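Local atomic coordinates of alcohol dehydrogenase (Thermus sp., PDB entry 4CPD), a protein that probably oxidises alcohols with NAD+ as a zinc-containing, medium-chain alcohol dehydrogenase from a thermophile. Residues A[255-260]-A[282-287]. Sequence-based numbering, arbitrary orientation.
Sequences EMVRPG and LVKDLT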
loop_
_atom_site.group_PDB
_atom_site.type_symbol
_atom_site.label_atom_id
_atom_site.label_comp_id
_atom_site.label_asym_id
_atom_site.label_seq_id
_atom_site.Cartn_x
_atom_site.Cartn_y
_atom_site.Cartn_z
ATOM N N GLU A 255 -13.097 -1.762 -6.000
ATOM C CA GLU A 255 -14.404 -1.148 -6.014
ATOM C C GLU A 255 -15.082 -1.300 -4.641
ATOM O O GLU A 255 -15.657 -0.368 -4.082
ATOM C CB GLU A 255 -15.242 -1.809 -7.095
ATOM C CG GLU A 255 -16.432 -0.962 -7.518
ATOM C CD GLU A 255 -17.224 -1.577 -8.660
ATOM O OE1 GLU A 255 -16.816 -2.638 -9.194
ATOM O OE2 GLU A 255 -18.254 -0.974 -9.032
ATOM N N MET A 256 -15.007 -2.508 -4.113
ATOM C CA MET A 256 -15.676 -2.878 -2.882
ATOM C C MET A 256 -15.203 -2.077 -1.641
ATOM O O MET A 256 -16.019 -1.615 -0.836
ATOM C CB MET A 256 -15.410 -4.368 -2.723
ATOM C CG MET A 256 -16.006 -5.081 -1.535
ATOM S SD MET A 256 -15.513 -6.821 -1.642
ATOM C CE MET A 256 -16.269 -7.356 -3.169
ATOM N N VAL A 257 -13.886 -1.918 -1.492
ATOM C CA VAL A 257 -13.307 -1.368 -0.267
ATOM C C VAL A 257 -13.811 0.051 -0.086
ATOM O O VAL A 257 -14.022 0.749 -1.067
ATOM C CB VAL A 257 -11.750 -1.394 -0.305
ATOM C CG1 VAL A 257 -11.210 -0.420 -1.341
ATOM C CG2 VAL A 257 -11.142 -1.104 1.066
ATOM N N ARG A 258 -14.010 0.475 1.165
ATOM C CA ARG A 258 -14.391 1.858 1.436
ATOM C C ARG A 258 -13.302 2.846 1.045
ATOM O O ARG A 258 -12.130 2.510 1.027
ATOM C CB ARG A 258 -14.747 2.079 2.912
ATOM C CG ARG A 258 -13.597 2.128 3.911
ATOM C CD ARG A 258 -14.094 2.652 5.250
ATOM N NE ARG A 258 -13.113 2.575 6.350
ATOM C CZ ARG A 258 -12.114 3.437 6.566
ATOM N NH1 ARG A 258 -11.881 4.470 5.755
ATOM N NH2 ARG A 258 -11.331 3.264 7.609
ATOM N N PRO A 259 -13.698 4.085 0.768
ATOM C CA PRO A 259 -12.732 5.159 0.711
ATOM C C PRO A 259 -11.857 5.152 1.939
ATOM O O PRO A 259 -12.346 4.941 3.043
ATOM C CB PRO A 259 -13.610 6.421 0.693
ATOM C CG PRO A 259 -14.863 5.979 0.007
ATOM C CD PRO A 259 -15.065 4.563 0.476
ATOM N N GLY A 260 -10.566 5.347 1.724
ATOM C CA GLY A 260 -9.604 5.421 2.807
ATOM C C GLY A 260 -9.291 4.072 3.383
ATOM O O GLY A 260 -8.655 3.997 4.424
ATOM N N LEU A 282 -7.820 8.651 -6.687
ATOM C CA LEU A 282 -7.396 9.820 -5.965
ATOM C C LEU A 282 -8.449 10.296 -4.998
ATOM O O LEU A 282 -8.146 10.695 -3.852
ATOM C CB LEU A 282 -7.086 10.964 -6.933
ATOM C CG LEU A 282 -5.763 10.881 -7.677
ATOM C CD1 LEU A 282 -5.761 11.844 -8.856
ATOM C CD2 LEU A 282 -4.627 11.187 -6.727
ATOM N N VAL A 283 -9.681 10.298 -5.482
ATOM C CA VAL A 283 -10.831 10.655 -4.654
ATOM C C VAL A 283 -10.958 9.692 -3.472
ATOM O O VAL A 283 -11.184 10.106 -2.340
ATOM C CB VAL A 283 -12.136 10.626 -5.471
ATOM C CG1 VAL A 283 -13.350 10.736 -4.559
ATOM C CG2 VAL A 283 -12.122 11.741 -6.501
ATOM N N LYS A 284 -10.786 8.409 -3.755
ATOM C CA LYS A 284 -11.077 7.363 -2.792
ATOM C C LYS A 284 -10.008 7.174 -1.717
ATOM O O LYS A 284 -10.316 6.695 -0.652
ATOM C CB LYS A 284 -11.291 6.051 -3.542
ATOM C CG LYS A 284 -12.564 5.329 -3.170
ATOM C CD LYS A 284 -12.639 3.958 -3.828
ATOM C CE LYS A 284 -13.421 2.987 -2.957
ATOM N NZ LYS A 284 -13.642 1.679 -3.627
ATOM N N ASP A 285 -8.762 7.537 -2.014
ATOM C CA ASP A 285 -7.615 7.386 -1.102
ATOM C C ASP A 285 -7.324 5.927 -0.781
ATOM O O ASP A 285 -7.596 5.470 0.318
ATOM C CB ASP A 285 -7.807 8.182 0.193
ATOM C CG ASP A 285 -6.491 8.373 0.954
ATOM O OD1 ASP A 285 -5.484 7.763 0.547
ATOM O OD2 ASP A 285 -6.430 9.127 1.948
ATOM N N LEU A 286 -6.757 5.208 -1.748
ATOM C CA LEU A 286 -6.589 3.767 -1.640
ATOM C C LEU A 286 -5.178 3.429 -1.217
ATOM O O LEU A 286 -4.236 4.065 -1.680
ATOM C CB LEU A 286 -6.899 3.092 -2.974
ATOM C CG LEU A 286 -8.360 3.191 -3.452
ATOM C CD1 LEU A 286 -8.467 2.877 -4.936
ATOM C CD2 LEU A 286 -9.278 2.282 -2.641
ATOM N N THR A 287 -5.047 2.446 -0.319
ATOM C CA THR A 287 -3.771 1.805 -0.011
ATOM C C THR A 287 -3.795 0.356 -0.474
ATOM O O THR A 287 -4.634 -0.416 -0.036
ATOM C CB THR A 287 -3.491 1.815 1.479
ATOM O OG1 THR A 287 -3.433 3.170 1.921
ATOM C CG2 THR A 287 -2.178 1.170 1.764
#
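Beyond CG the chain of Lys284 runs extended (chi2 -173°, chi4 174°), long enough to carry its ammonium across to the carbonyls at the end of helix 247-256. There NZ donates to Val257 O at 2.8 Å, in the carbonyl plane, and to Glu255 O at 2.9 Å, where it sits above the plane. With Leu254 O, these carbonyls at and just past the C-terminal end share the ammonium, and Arg229 also donates to Glu255 O; a positive charge there is likely to suit the partial negative charge of the helix terminus. With an alanine in place of Lys284, Val257 O is likely to be left without its charged donor and a gap would probably open beside Pro259, whose CG lies 4.0 Å from the lysine CG. Where the lysine's own helix ends, Gly260 N donates to Lys284 O at 2.7 Å, nearly in line with the carbonyl bond. Glycine suits its positive phi (76°), and a side chain here would crowd Arg258, whose NH1 donates to Pro259 O while NE makes a salt bridge to Asp238. The chi1 of Val257 (68°) puts CG1 3.6 Å from Leu286 CD2, two branched apolar side chains in van der Waals contact. In the Rossmann-type domain the contact joins the turn leading from helix 247-256 into strand 262-265 to the junction of helix 279-284 with strand 286-290, which pairs antiparallel with a strand of the second subunit.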